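Local coordinates for protein dihydrofolate reductase (Moritella profunda, PDB 3IA4) that probably reduces 7,8-dihydrofolate to tetrahydrofolate with NADPH as hydride donor, and is held here in complex with that cofactor and the antifolate methotrexate, at residues 6-11 and 115-120; 24-29 and 146-151; 39-44 and 56-61. All blocks are in the same frame, centred on the assembly; numbering follows the deposited sequence.

Contact 1 of 3, residues 6-11 and 115-120. With MTX (methotrexate), chain F.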
loop_
_atom_site.group_PDB
_atom_site.type_symbol
_atom_site.label_atom_id
_atom_site.label_comp_id
_atom_site.label_asym_id
_atom_site.label_seq_id
_atom_site.Cartn_x
_atom_site.Cartn_y
_atom_site.Cartn_z
ATOM N N ILE A 6 3.246 1.728 0.492
ATOM C CA ILE A 6 3.250 1.338 -0.945
ATOM C C ILE A 6 1.820 1.492 -1.416
ATOM O O ILE A 6 0.893 1.025 -0.754
ATOM C CB ILE A 6 3.789 -0.097 -1.205
ATOM C CG1 ILE A 6 3.674 -0.378 -2.711
ATOM C CG2 ILE A 6 2.994 -1.133 -0.381
ATOM C CD1 ILE A 6 4.521 -1.645 -3.202
ATOM N N ALA A 7 1.636 2.164 -2.560
ATOM C CA ALA A 7 0.290 2.382 -3.108
ATOM C C ALA A 7 0.351 2.594 -4.595
ATOM O O ALA A 7 1.394 3.042 -5.100
ATOM C CB ALA A 7 -0.295 3.700 -2.474
ATOM N N ALA A 8 -0.767 2.332 -5.282
ATOM C CA ALA A 8 -0.855 2.645 -6.716
ATOM C C ALA A 8 -1.919 3.767 -6.875
ATOM O O ALA A 8 -3.061 3.615 -6.438
ATOM C CB ALA A 8 -1.307 1.414 -7.496
ATOM N N LEU A 9 -1.489 4.872 -7.465
ATOM C CA LEU A 9 -2.356 6.087 -7.595
ATOM C C LEU A 9 -2.700 6.351 -9.046
ATOM O O LEU A 9 -1.805 6.535 -9.872
ATOM C CB LEU A 9 -1.650 7.337 -7.121
ATOM C CG LEU A 9 -1.496 7.620 -5.588
ATOM C CD1 LEU A 9 -0.867 6.404 -4.855
ATOM C CD2 LEU A 9 -0.640 8.933 -5.446
ATOM N N ALA A 10 -3.984 6.457 -9.343
ATOM C CA ALA A 10 -4.355 7.058 -10.630
ATOM C C ALA A 10 -4.287 8.595 -10.489
ATOM O O ALA A 10 -3.846 9.134 -9.453
ATOM C CB ALA A 10 -5.727 6.586 -11.017
ATOM N N ASN A 11 -4.745 9.325 -11.513
ATOM C CA ASN A 11 -4.669 10.787 -11.442
ATOM C C ASN A 11 -5.451 11.300 -10.224
ATOM O O ASN A 11 -6.430 10.676 -9.810
ATOM C CB ASN A 11 -5.248 11.396 -12.720
ATOM C CG ASN A 11 -4.346 11.153 -13.940
ATOM O OD1 ASN A 11 -3.165 10.867 -13.796
ATOM N ND2 ASN A 11 -4.899 11.326 -15.146
ATOM N N THR A 115 3.277 3.758 -7.311
ATOM C CA THR A 115 3.058 3.531 -8.745
ATOM C C THR A 115 2.086 4.613 -9.206
ATOM O O THR A 115 1.084 4.856 -8.527
ATOM C CB THR A 115 2.384 2.189 -8.878
ATOM O OG1 THR A 115 3.325 1.184 -8.466
ATOM C CG2 THR A 115 1.965 1.916 -10.355
ATOM N N HIS A 116 2.428 5.339 -10.274
ATOM C CA HIS A 116 1.489 6.287 -10.841
ATOM C C HIS A 116 0.957 5.702 -12.110
ATOM O O HIS A 116 1.741 5.373 -13.017
ATOM C CB HIS A 116 2.238 7.581 -11.152
ATOM C CG HIS A 116 2.861 8.191 -9.947
ATOM N ND1 HIS A 116 2.161 9.038 -9.108
ATOM C CD2 HIS A 116 4.117 8.110 -9.453
ATOM C CE1 HIS A 116 2.967 9.447 -8.136
ATOM N NE2 HIS A 116 4.151 8.886 -8.315
ATOM N N ILE A 117 -0.382 5.592 -12.176
ATOM C CA ILE A 117 -1.072 5.127 -13.400
ATOM C C ILE A 117 -1.647 6.275 -14.226
ATOM O O ILE A 117 -2.304 7.173 -13.682
ATOM C CB ILE A 117 -2.222 4.182 -12.967
ATOM C CG1 ILE A 117 -1.652 3.090 -12.065
ATOM C CG2 ILE A 117 -2.975 3.633 -14.222
ATOM C CD1 ILE A 117 -2.765 2.212 -11.388
ATOM N N GLU A 118 -1.408 6.278 -15.546
ATOM C CA GLU A 118 -1.906 7.372 -16.361
ATOM C C GLU A 118 -3.363 7.123 -16.701
ATOM O O GLU A 118 -3.688 6.611 -17.796
ATOM C CB GLU A 118 -1.077 7.519 -17.635
ATOM C CG GLU A 118 0.354 7.915 -17.362
ATOM C CD GLU A 118 1.143 8.199 -18.658
ATOM O OE1 GLU A 118 0.504 8.451 -19.725
ATOM O OE2 GLU A 118 2.391 8.162 -18.578
ATOM N N LEU A 119 -4.254 7.445 -15.757
ATOM C CA LEU A 119 -5.669 7.177 -15.927
ATOM C C LEU A 119 -6.434 8.188 -15.078
ATOM O O LEU A 119 -6.046 8.419 -13.940
ATOM C CB LEU A 119 -5.956 5.763 -15.410
ATOM C CG LEU A 119 -7.431 5.399 -15.285
ATOM C CD1 LEU A 119 -8.137 5.239 -16.611
ATOM C CD2 LEU A 119 -7.407 4.081 -14.564
ATOM N N THR A 120 -7.470 8.825 -15.650
ATOM C CA THR A 120 -8.403 9.616 -14.828
ATOM C C THR A 120 -9.653 8.732 -14.588
ATOM O O THR A 120 -10.354 8.313 -15.533
ATOM C CB THR A 120 -8.806 10.886 -15.523
ATOM O OG1 THR A 120 -7.638 11.703 -15.685
ATOM C CG2 THR A 120 -9.867 11.641 -14.688
HETATM N N1 MTX F . -0.414 -1.884 -5.734
HETATM C C2 MTX F . 0.479 -1.095 -5.099
HETATM N NA2 MTX F . 1.445 -0.532 -5.849
HETATM N N3 MTX F . 0.405 -0.895 -3.750
HETATM C C4 MTX F . -0.569 -1.496 -3.000
HETATM N NA4 MTX F . -0.618 -1.241 -1.715
HETATM C C4A MTX F . -1.451 -2.320 -3.624
HETATM N N5 MTX F . -2.406 -2.969 -2.875
HETATM C C6 MTX F . -3.302 -3.788 -3.514
HETATM C C7 MTX F . -3.264 -4.025 -4.887
HETATM N N8 MTX F . -2.271 -3.385 -5.642
HETATM C C8A MTX F . -1.385 -2.534 -4.989
HETATM C C9 MTX F . -4.361 -4.455 -2.644
HETATM N N10 MTX F . -5.090 -5.520 -3.332
HETATM C CM MTX F . -6.532 -5.280 -3.582
HETATM C C11 MTX F . -3.253 -9.141 -4.426
HETATM C C12 MTX F . -4.590 -8.919 -4.728
HETATM C C13 MTX F . -5.205 -7.740 -4.360
HETATM C C14 MTX F . -4.465 -6.752 -3.709
HETATM C C15 MTX F . -3.120 -6.994 -3.442
HETATM C C16 MTX F . -2.518 -8.193 -3.713
HETATM C C MTX F . -2.529 -10.349 -4.843
HETATM O O MTX F . -3.191 -11.547 -5.065
HETATM N N MTX F . -1.221 -10.203 -5.039
HETATM C CA MTX F . -0.319 -11.288 -5.303
HETATM C CT MTX F . 0.848 -11.206 -4.346
HETATM O O1 MTX F . 1.210 -10.073 -3.907
HETATM O O2 MTX F . 1.459 -12.258 -4.031
HETATM C CB MTX F . 0.256 -11.228 -6.724
HETATM C CG MTX F . -0.842 -11.354 -7.779
HETATM C CD MTX F . -1.522 -12.726 -7.825
HETATM O OE1 MTX F . -2.426 -12.977 -8.675
HETATM O OE2 MTX F . -1.211 -13.635 -7.028
HETATM O O HOH W 1 3.995 0.949 -5.773
HETATM O O HOH W 2 -0.602 9.331 -9.980
HETATM O O HOH W 3 -1.205 9.569 -12.471
#

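Contact 2 of 3, residues 24-29 and 146-151. With MTX (methotrexate), chain F.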
loop_
_atom_site.group_PDB
_atom_site.type_symbol
_atom_site.label_atom_id
_atom_site.label_comp_id
_atom_site.label_asym_id
_atom_site.label_seq_id
_atom_site.Cartn_x
_atom_site.Cartn_y
_atom_site.Cartn_z
ATOM N N HIS A 24 -8.101 -2.187 -14.509
ATOM C CA HIS A 24 -7.582 -3.534 -14.804
ATOM C C HIS A 24 -6.104 -3.397 -15.149
ATOM O O HIS A 24 -5.771 -2.778 -16.156
ATOM C CB HIS A 24 -8.337 -4.134 -16.015
ATOM C CG HIS A 24 -7.921 -5.553 -16.315
ATOM N ND1 HIS A 24 -7.089 -5.884 -17.364
ATOM C CD2 HIS A 24 -8.150 -6.696 -15.637
ATOM C CE1 HIS A 24 -6.834 -7.185 -17.331
ATOM N NE2 HIS A 24 -7.480 -7.701 -16.299
ATOM N N LEU A 25 -5.204 -3.934 -14.316
ATOM C CA LEU A 25 -3.789 -3.759 -14.528
ATOM C C LEU A 25 -3.027 -4.876 -13.798
ATOM O O LEU A 25 -2.370 -4.669 -12.786
ATOM C CB LEU A 25 -3.394 -2.331 -13.979
ATOM C CG LEU A 25 -2.230 -1.610 -14.632
ATOM C CD1 LEU A 25 -2.379 -1.486 -16.197
ATOM C CD2 LEU A 25 -1.978 -0.213 -13.956
ATOM N N PRO A 26 -3.140 -6.113 -14.296
ATOM C CA PRO A 26 -2.602 -7.268 -13.587
ATOM C C PRO A 26 -1.117 -7.167 -13.330
ATOM O O PRO A 26 -0.654 -7.679 -12.310
ATOM C CB PRO A 26 -2.825 -8.438 -14.575
ATOM C CG PRO A 26 -3.441 -7.831 -15.815
ATOM C CD PRO A 26 -3.867 -6.439 -15.528
ATOM N N ALA A 27 -0.347 -6.579 -14.242
ATOM C CA ALA A 27 1.086 -6.515 -14.023
ATOM C C ALA A 27 1.478 -5.703 -12.810
ATOM O O ALA A 27 2.578 -5.873 -12.267
ATOM C CB ALA A 27 1.811 -5.910 -15.264
ATOM N N GLU A 28 0.647 -4.727 -12.456
ATOM C CA GLU A 28 0.931 -3.877 -11.307
ATOM C C GLU A 28 0.931 -4.717 -10.031
ATOM O O GLU A 28 1.653 -4.401 -9.090
ATOM C CB GLU A 28 -0.091 -2.769 -11.179
ATOM C CG GLU A 28 0.507 -1.508 -10.586
ATOM C CD GLU A 28 0.612 -1.511 -9.055
ATOM O OE1 GLU A 28 -0.326 -2.018 -8.417
ATOM O OE2 GLU A 28 1.629 -0.998 -8.510
ATOM N N LEU A 29 0.142 -5.781 -9.981
ATOM C CA LEU A 29 0.152 -6.623 -8.757
ATOM C C LEU A 29 1.456 -7.355 -8.624
ATOM O O LEU A 29 1.856 -7.734 -7.495
ATOM C CB LEU A 29 -0.967 -7.689 -8.737
ATOM C CG LEU A 29 -2.383 -7.147 -8.706
ATOM C CD1 LEU A 29 -3.437 -8.307 -8.753
ATOM C CD2 LEU A 29 -2.589 -6.272 -7.469
ATOM N N ASP A 146 0.633 -2.450 -22.543
ATOM C CA ASP A 146 0.822 -3.602 -23.476
ATOM C C ASP A 146 -0.491 -4.379 -23.622
ATOM O O ASP A 146 -1.534 -3.922 -23.169
ATOM C CB ASP A 146 1.973 -4.525 -23.038
ATOM C CG ASP A 146 1.739 -5.243 -21.686
ATOM O OD1 ASP A 146 0.590 -5.366 -21.217
ATOM O OD2 ASP A 146 2.730 -5.770 -21.092
ATOM N N ASP A 147 -0.444 -5.532 -24.287
ATOM C CA ASP A 147 -1.689 -6.239 -24.511
ATOM C C ASP A 147 -2.359 -6.742 -23.281
ATOM O O ASP A 147 -3.523 -7.086 -23.378
ATOM C CB ASP A 147 -1.510 -7.406 -25.473
ATOM C CG ASP A 147 -1.198 -6.945 -26.868
ATOM O OD1 ASP A 147 -0.702 -7.795 -27.625
ATOM O OD2 ASP A 147 -1.425 -5.745 -27.206
ATOM N N LYS A 148 -1.703 -6.752 -22.107
ATOM C CA LYS A 148 -2.382 -7.243 -20.902
ATOM C C LYS A 148 -2.708 -6.100 -19.915
ATOM O O LYS A 148 -3.462 -6.278 -18.976
ATOM C CB LYS A 148 -1.549 -8.318 -20.179
ATOM C CG LYS A 148 -1.814 -9.722 -20.747
ATOM C CD LYS A 148 -1.133 -10.823 -19.906
ATOM C CE LYS A 148 -1.598 -10.814 -18.422
ATOM N NZ LYS A 148 -3.065 -10.535 -18.156
ATOM N N ASN A 149 -2.142 -4.938 -20.186
ATOM C CA ASN A 149 -2.203 -3.800 -19.258
ATOM C C ASN A 149 -2.442 -2.564 -20.082
ATOM O O ASN A 149 -1.534 -2.078 -20.725
ATOM C CB ASN A 149 -0.854 -3.684 -18.527
ATOM C CG ASN A 149 -0.580 -4.858 -17.672
ATOM O OD1 ASN A 149 -1.047 -4.922 -16.500
ATOM N ND2 ASN A 149 0.133 -5.855 -18.247
ATOM N N PRO A 150 -3.668 -2.014 -20.033
ATOM C CA PRO A 150 -4.107 -0.986 -20.975
ATOM C C PRO A 150 -3.646 0.440 -20.664
ATOM O O PRO A 150 -3.909 1.308 -21.467
ATOM C CB PRO A 150 -5.633 -1.032 -20.869
ATOM C CG PRO A 150 -5.922 -1.695 -19.484
ATOM C CD PRO A 150 -4.761 -2.551 -19.173
ATOM N N HIS A 151 -3.002 0.682 -19.538
ATOM C CA HIS A 151 -2.590 2.029 -19.189
ATOM C C HIS A 151 -1.114 2.054 -18.934
ATOM O O HIS A 151 -0.582 1.112 -18.364
ATOM C CB HIS A 151 -3.289 2.434 -17.836
ATOM C CG HIS A 151 -4.749 2.118 -17.820
ATOM N ND1 HIS A 151 -5.622 2.675 -18.725
ATOM C CD2 HIS A 151 -5.499 1.321 -17.014
ATOM C CE1 HIS A 151 -6.842 2.204 -18.513
ATOM N NE2 HIS A 151 -6.800 1.389 -17.475
HETATM N N1 MTX F . -0.414 -1.884 -5.734
HETATM C C2 MTX F . 0.479 -1.095 -5.099
HETATM N NA2 MTX F . 1.445 -0.532 -5.849
HETATM N N3 MTX F . 0.405 -0.895 -3.750
HETATM C C4 MTX F . -0.569 -1.496 -3.000
HETATM N NA4 MTX F . -0.618 -1.241 -1.715
HETATM C C4A MTX F . -1.451 -2.320 -3.624
HETATM N N5 MTX F . -2.406 -2.969 -2.875
HETATM C C6 MTX F . -3.302 -3.788 -3.514
HETATM C C7 MTX F . -3.264 -4.025 -4.887
HETATM N N8 MTX F . -2.271 -3.385 -5.642
HETATM C C8A MTX F . -1.385 -2.534 -4.989
HETATM C C9 MTX F . -4.361 -4.455 -2.644
HETATM N N10 MTX F . -5.090 -5.520 -3.332
HETATM C CM MTX F . -6.532 -5.280 -3.582
HETATM C C11 MTX F . -3.253 -9.141 -4.426
HETATM C C12 MTX F . -4.590 -8.919 -4.728
HETATM C C13 MTX F . -5.205 -7.740 -4.360
HETATM C C14 MTX F . -4.465 -6.752 -3.709
HETATM C C15 MTX F . -3.120 -6.994 -3.442
HETATM C C16 MTX F . -2.518 -8.193 -3.713
HETATM C C MTX F . -2.529 -10.349 -4.843
HETATM O O MTX F . -3.191 -11.547 -5.065
HETATM N N MTX F . -1.221 -10.203 -5.039
HETATM C CA MTX F . -0.319 -11.288 -5.303
HETATM C CT MTX F . 0.848 -11.206 -4.346
HETATM O O1 MTX F . 1.210 -10.073 -3.907
HETATM O O2 MTX F . 1.459 -12.258 -4.031
HETATM C CB MTX F . 0.256 -11.228 -6.724
HETATM C CG MTX F . -0.842 -11.354 -7.779
HETATM C CD MTX F . -1.522 -12.726 -7.825
HETATM O OE1 MTX F . -2.426 -12.977 -8.675
HETATM O OE2 MTX F . -1.211 -13.635 -7.028
HETATM O O HOH W 4 -8.904 -0.357 -16.525
#

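Contact 3 of 3, residues 39-44 and 56-61. With NDP (NADPH dihydro-nicotinamide-adenine-dinucleotide phosphate), chain E.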
loop_
_atom_site.group_PDB
_atom_site.type_symbol
_atom_site.label_atom_id
_atom_site.label_comp_id
_atom_site.label_asym_id
_atom_site.label_seq_id
_atom_site.Cartn_x
_atom_site.Cartn_y
_atom_site.Cartn_z
ATOM N N LYS A 39 8.585 -9.171 3.558
ATOM C CA LYS A 39 8.480 -8.075 4.518
ATOM C C LYS A 39 7.107 -8.185 5.240
ATOM O O LYS A 39 6.142 -8.711 4.671
ATOM C CB LYS A 39 8.551 -6.722 3.790
ATOM C CG LYS A 39 9.773 -6.564 2.888
ATOM C CD LYS A 39 9.747 -5.225 2.192
ATOM C CE LYS A 39 10.934 -5.146 1.171
ATOM N NZ LYS A 39 10.877 -3.882 0.398
ATOM N N PRO A 40 6.994 -7.648 6.464
ATOM C CA PRO A 40 5.673 -7.594 7.081
ATOM C C PRO A 40 4.856 -6.572 6.329
ATOM O O PRO A 40 5.438 -5.549 5.904
ATOM C CB PRO A 40 5.941 -7.030 8.490
ATOM C CG PRO A 40 7.428 -7.176 8.687
ATOM C CD PRO A 40 8.034 -7.078 7.337
ATOM N N ILE A 41 3.583 -6.845 6.145
ATOM C CA ILE A 41 2.665 -5.895 5.497
ATOM C C ILE A 41 1.556 -5.548 6.492
ATOM O O ILE A 41 0.990 -6.430 7.138
ATOM C CB ILE A 41 2.103 -6.476 4.168
ATOM C CG1 ILE A 41 1.332 -7.799 4.351
ATOM C CG2 ILE A 41 3.234 -6.553 3.127
ATOM C CD1 ILE A 41 0.699 -8.270 3.005
ATOM N N VAL A 42 1.280 -4.249 6.640
ATOM C CA VAL A 42 0.301 -3.771 7.576
ATOM C C VAL A 42 -0.835 -3.123 6.770
ATOM O O VAL A 42 -0.566 -2.351 5.853
ATOM C CB VAL A 42 0.935 -2.682 8.465
ATOM C CG1 VAL A 42 -0.104 -2.145 9.360
ATOM C CG2 VAL A 42 2.087 -3.317 9.293
ATOM N N MET A 43 -2.068 -3.476 7.084
ATOM C CA MET A 43 -3.237 -2.991 6.296
ATOM C C MET A 43 -4.438 -2.765 7.199
ATOM O O MET A 43 -4.583 -3.394 8.284
ATOM C CB MET A 43 -3.571 -4.008 5.224
ATOM C CG MET A 43 -4.254 -5.242 5.720
ATOM S SD MET A 43 -4.119 -6.670 4.569
ATOM C CE MET A 43 -2.403 -7.203 4.902
ATOM N N GLY A 44 -5.346 -1.910 6.726
ATOM C CA GLY A 44 -6.638 -1.748 7.427
ATOM C C GLY A 44 -7.542 -2.907 7.100
ATOM O O GLY A 44 -7.350 -3.648 6.121
ATOM N N PRO A 56 0.816 -14.875 0.696
ATOM C CA PRO A 56 1.996 -15.674 1.119
ATOM C C PRO A 56 3.321 -14.927 1.169
ATOM O O PRO A 56 3.530 -13.911 0.486
ATOM C CB PRO A 56 2.053 -16.837 0.066
ATOM C CG PRO A 56 0.697 -16.786 -0.633
ATOM C CD PRO A 56 0.170 -15.363 -0.533
ATOM N N GLY A 57 4.270 -15.399 1.980
ATOM C CA GLY A 57 5.637 -14.894 1.925
ATOM C C GLY A 57 5.802 -13.594 2.701
ATOM O O GLY A 57 6.855 -12.959 2.638
ATOM N N ARG A 58 4.720 -13.221 3.382
ATOM C CA ARG A 58 4.636 -11.979 4.161
ATOM C C ARG A 58 3.910 -12.186 5.456
ATOM O O ARG A 58 2.908 -12.860 5.479
ATOM C CB ARG A 58 3.904 -10.912 3.307
ATOM C CG ARG A 58 4.793 -10.320 2.191
ATOM C CD ARG A 58 4.019 -9.868 0.964
ATOM N NE ARG A 58 3.554 -11.048 0.247
ATOM C CZ ARG A 58 3.002 -11.024 -0.967
ATOM N NH1 ARG A 58 2.801 -9.854 -1.644
ATOM N NH2 ARG A 58 2.596 -12.170 -1.491
ATOM N N LEU A 59 4.376 -11.539 6.563
ATOM C CA LEU A 59 3.598 -11.470 7.802
ATOM C C LEU A 59 2.450 -10.502 7.540
ATOM O O LEU A 59 2.722 -9.336 7.283
ATOM C CB LEU A 59 4.470 -10.931 8.956
ATOM C CG LEU A 59 3.741 -10.665 10.275
ATOM C CD1 LEU A 59 2.910 -11.868 10.733
ATOM C CD2 LEU A 59 4.728 -10.139 11.403
ATOM N N ASN A 60 1.210 -10.996 7.562
ATOM C CA ASN A 60 0.063 -10.114 7.265
ATOM C C ASN A 60 -0.461 -9.556 8.595
ATOM O O ASN A 60 -0.970 -10.302 9.403
ATOM C CB ASN A 60 -1.098 -10.872 6.566
ATOM C CG ASN A 60 -0.814 -11.223 5.100
ATOM O OD1 ASN A 60 -1.673 -11.037 4.254
ATOM N ND2 ASN A 60 0.348 -11.802 4.808
ATOM N N ILE A 61 -0.416 -8.222 8.798
ATOM C CA ILE A 61 -0.904 -7.609 10.045
ATOM C C ILE A 61 -2.117 -6.783 9.652
ATOM O O ILE A 61 -2.001 -5.990 8.734
ATOM C CB ILE A 61 0.209 -6.719 10.665
ATOM C CG1 ILE A 61 1.432 -7.575 11.004
ATOM C CG2 ILE A 61 -0.316 -5.886 11.880
ATOM C CD1 ILE A 61 2.690 -6.762 11.306
HETATM P PA NDP E . -8.718 0.634 5.233
HETATM O O1A NDP E . -7.728 1.692 5.646
HETATM O O2A NDP E . -8.305 -0.535 4.393
HETATM O O5B NDP E . -9.520 0.013 6.516
HETATM C C5B NDP E . -10.037 0.924 7.509
HETATM C C4B NDP E . -10.496 0.047 8.668
HETATM O O4B NDP E . -9.316 -0.291 9.411
HETATM C C3B NDP E . -11.298 0.870 9.706
HETATM O O3B NDP E . -12.664 0.951 9.314
HETATM C C2B NDP E . -11.053 0.134 11.012
HETATM O O2B NDP E . -11.653 -1.165 11.000
HETATM C C1B NDP E . -9.575 -0.155 10.839
HETATM N N9A NDP E . -8.692 0.878 11.422
HETATM C C8A NDP E . -8.293 2.003 10.809
HETATM N N7A NDP E . -7.414 2.683 11.574
HETATM C C5A NDP E . -7.234 1.951 12.709
HETATM C C6A NDP E . -6.421 2.043 13.930
HETATM N N6A NDP E . -5.599 3.111 14.191
HETATM N N1A NDP E . -6.563 0.999 14.816
HETATM C C2A NDP E . -7.322 -0.076 14.633
HETATM N N3A NDP E . -8.078 -0.210 13.546
HETATM C C4A NDP E . -8.056 0.763 12.577
HETATM O O3 NDP E . -10.012 1.311 4.536
HETATM P PN NDP E . -10.291 2.440 3.425
HETATM O O1N NDP E . -9.708 3.722 3.892
HETATM O O2N NDP E . -11.736 2.379 3.083
HETATM O O5D NDP E . -9.381 1.992 2.208
HETATM C C5D NDP E . -9.808 0.899 1.407
HETATM C C4D NDP E . -9.811 1.315 -0.060
HETATM O O4D NDP E . -8.423 1.492 -0.532
HETATM C C3D NDP E . -10.435 0.279 -1.007
HETATM O O3D NDP E . -11.125 0.975 -2.063
HETATM C C2D NDP E . -9.232 -0.438 -1.621
HETATM O O2D NDP E . -9.492 -1.029 -2.919
HETATM C C1D NDP E . -8.268 0.711 -1.733
HETATM N N1N NDP E . -6.855 0.349 -1.765
HETATM C C2N NDP E . -6.122 0.801 -2.783
HETATM C C3N NDP E . -4.768 0.584 -2.796
HETATM C C7N NDP E . -3.983 1.094 -3.965
HETATM O O7N NDP E . -2.772 1.032 -3.908
HETATM N N7N NDP E . -4.565 1.713 -4.996
HETATM C C4N NDP E . -4.002 -0.181 -1.729
HETATM C C5N NDP E . -4.924 -0.540 -0.665
HETATM C C6N NDP E . -6.278 -0.316 -0.739
HETATM P P2B NDP E . -12.687 -1.610 12.170
HETATM O O1X NDP E . -12.776 -3.060 11.970
HETATM O O2X NDP E . -12.062 -1.091 13.420
HETATM O O3X NDP E . -13.935 -0.812 11.908
#

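Contact 1 of 3, residues 6-11 and 115-120
A8 and L9 run beside T115 and H116 as neighbouring parallel strands at the heart of the dihydrofolate reductase sheet, where the axes of 6-9 and 115-117 come within 4.7 Å of each other. The backbone bonds follow the usual parallel ladder: T115 N donates to A7 O, L9 N to T115 O, and I117 N to L9 O. Farther along, N11 N donates a hydrogen bond to L119 O.

Apolar contact between the segments is modest. A8 CB reaches toward I117 CD1 on the side that T115 shares, while A10 CB sits 4.5 Å from L119 CB. I117 itself is packed by W23 and L25.

Ligand contacts gather at the I6 end. Methotrexate NA4 donates to I6 O at 2.9 Å, an oxygen that Y102 OH also reaches, so the 4-amino group reads the strand's backbone. A7 CA comes within 3.3 Å of methotrexate N3, and A8 CB lies 3.8 Å from NA2. Just along the chain, A8 N bonds the nicotinamide carboxamide oxygen of NADPH, which ties the one strand to both bound molecules.

Waters add further polar links. One, W 1, accepts from methotrexate NA2 and donates to T115 OG1 at 2.8 Å; that hydroxyl also bonds E28, so T115 serves the diaminopteridine at second hand. Another, W 2, meets the H116 ring at its edge, in plane, 2.9 Å from ND1.

At the outer end the N11 side chain crosses T120 at about a right angle. With CG beside the backbone N (chi1 -70°), the amide turns to the second segment, and ND2 points its N-H at T120 OG1, 2.8 Å away and within 7° of the amide plane.

Contact 2 of 3, residues 24-29 and 146-151
N149 presses its amide against the start of helix 26-36. Its OD1 takes the backbone N-H of A27 at 2.9 Å, in the carbonyl plane and on a lone pair, so a first-turn amide of the helix has a side-chain acceptor. The same amide group rests on A27 CB, which ND2 approaches to 3.4 Å, and the P26 ring and the N149 side chain run past each other in opposite directions, CD near OD1. L25 meets N149 crosswise: its CG is anti to the backbone N (chi1 -150°), which carries CD1 to within 3.5 Å of N149 CB, with P150 CD also beside it.

Around this centre the contact is thinner. K148 bends at its outer torsions and lays NZ 3.6 Å from P26 CG. P26 CD also covers one face of the H24 ring near its rim, and P150 CD approaches H24 O. A water, W 4, joins H24 N to the ring edge of H151 at NE2.

What positions N149 is D146. Its OD1 accepts N149 ND2 at 3.0 Å on the syn side, some 21° out of the carboxylate plane; this bond and the one to A27 N fix the amide's rotation. D146 OD1 also takes K148 N from above that plane, an Asx turn. With an alanine at N149, the A27 N-H would probably be left without this acceptor and D146 OD1 would lose one of its donors.

Farther along the same helix turn, E28 leads the other way: OE2 accepts methotrexate NA2 at 2.7 Å and OE1 lies equally close to N1. The loop between the antiparallel strands 135-143 and 153-160 thus abuts the helix that presents the acidic side chain to the pteridine, the hallmark of the dihydrofolate reductase active site.

Contact 3 of 3, residues 39-44 and 56-61
I41 and V42 pair with N60 and I61 as parallel strands, and this is where the contact is tight. I41 N donates to L59 O at 2.9 Å, I61 N to I41 O at 2.8 Å, and M43 N to I61 O. On one face of the sheet V42 CG2 lies obliquely across I61 CD1, 4.0 Å off, and P40 CB touches the same methyl; A83 of helix 80-87 covers both V42 and I61. On the other face I41 and N60 lie side by side. I41 CG1 stands between its backbone N and carbonyl carbon (chi1 59°), which sets CD1 along the flat amide of N60, 3.9 Å from OD1. That oxygen accepts L55 N, while ND2 turns back to R58 O, so the amide is held at both ends.

The pairing belongs to a beta-alpha-beta crossover: strand 41-44, helix 45-51, strand 60-63. G44 stands at the helix N-cap position, its CA 3.5 Å from NADPH O5B, and a CB there would clash with that oxygen.

Toward P56 and G57 the contact loosens. P56, G57 and L59 are exposed; K39 offers its carbonyl oxygen to R58 CG, which approaches it to 3.2 Å, while the lysine's amino group is engaged by E92. R58 is the exception on this side. Its guanidinium grips P56 O side-on, NE at 2.9 Å and NH2 at 2.8 Å with the oxygen nearly in its plane, while NH1 bonds T36 and methotrexate O1.

In the fold
Contacts 1 and 3 are both buried parallel strand pairs of the same eight-stranded sheet, but their centres sit about 22 Å apart, to either side of the middle of the molecule, and contact 3 falls within the stretch of chain that contact 1 brings together. Contact 2 is partly surface: a loop against a helix start, with one cross-segment hydrogen bond where the strand pairs have ladders. It does touch contact 1, where L119 packs on H151 among other places, and both reach the pteridine end of methotrexate. Contact 3 instead meets the glutamate tail of methotrexate through R58 and NADPH through G44, so the three together border the inhibitor from both ends.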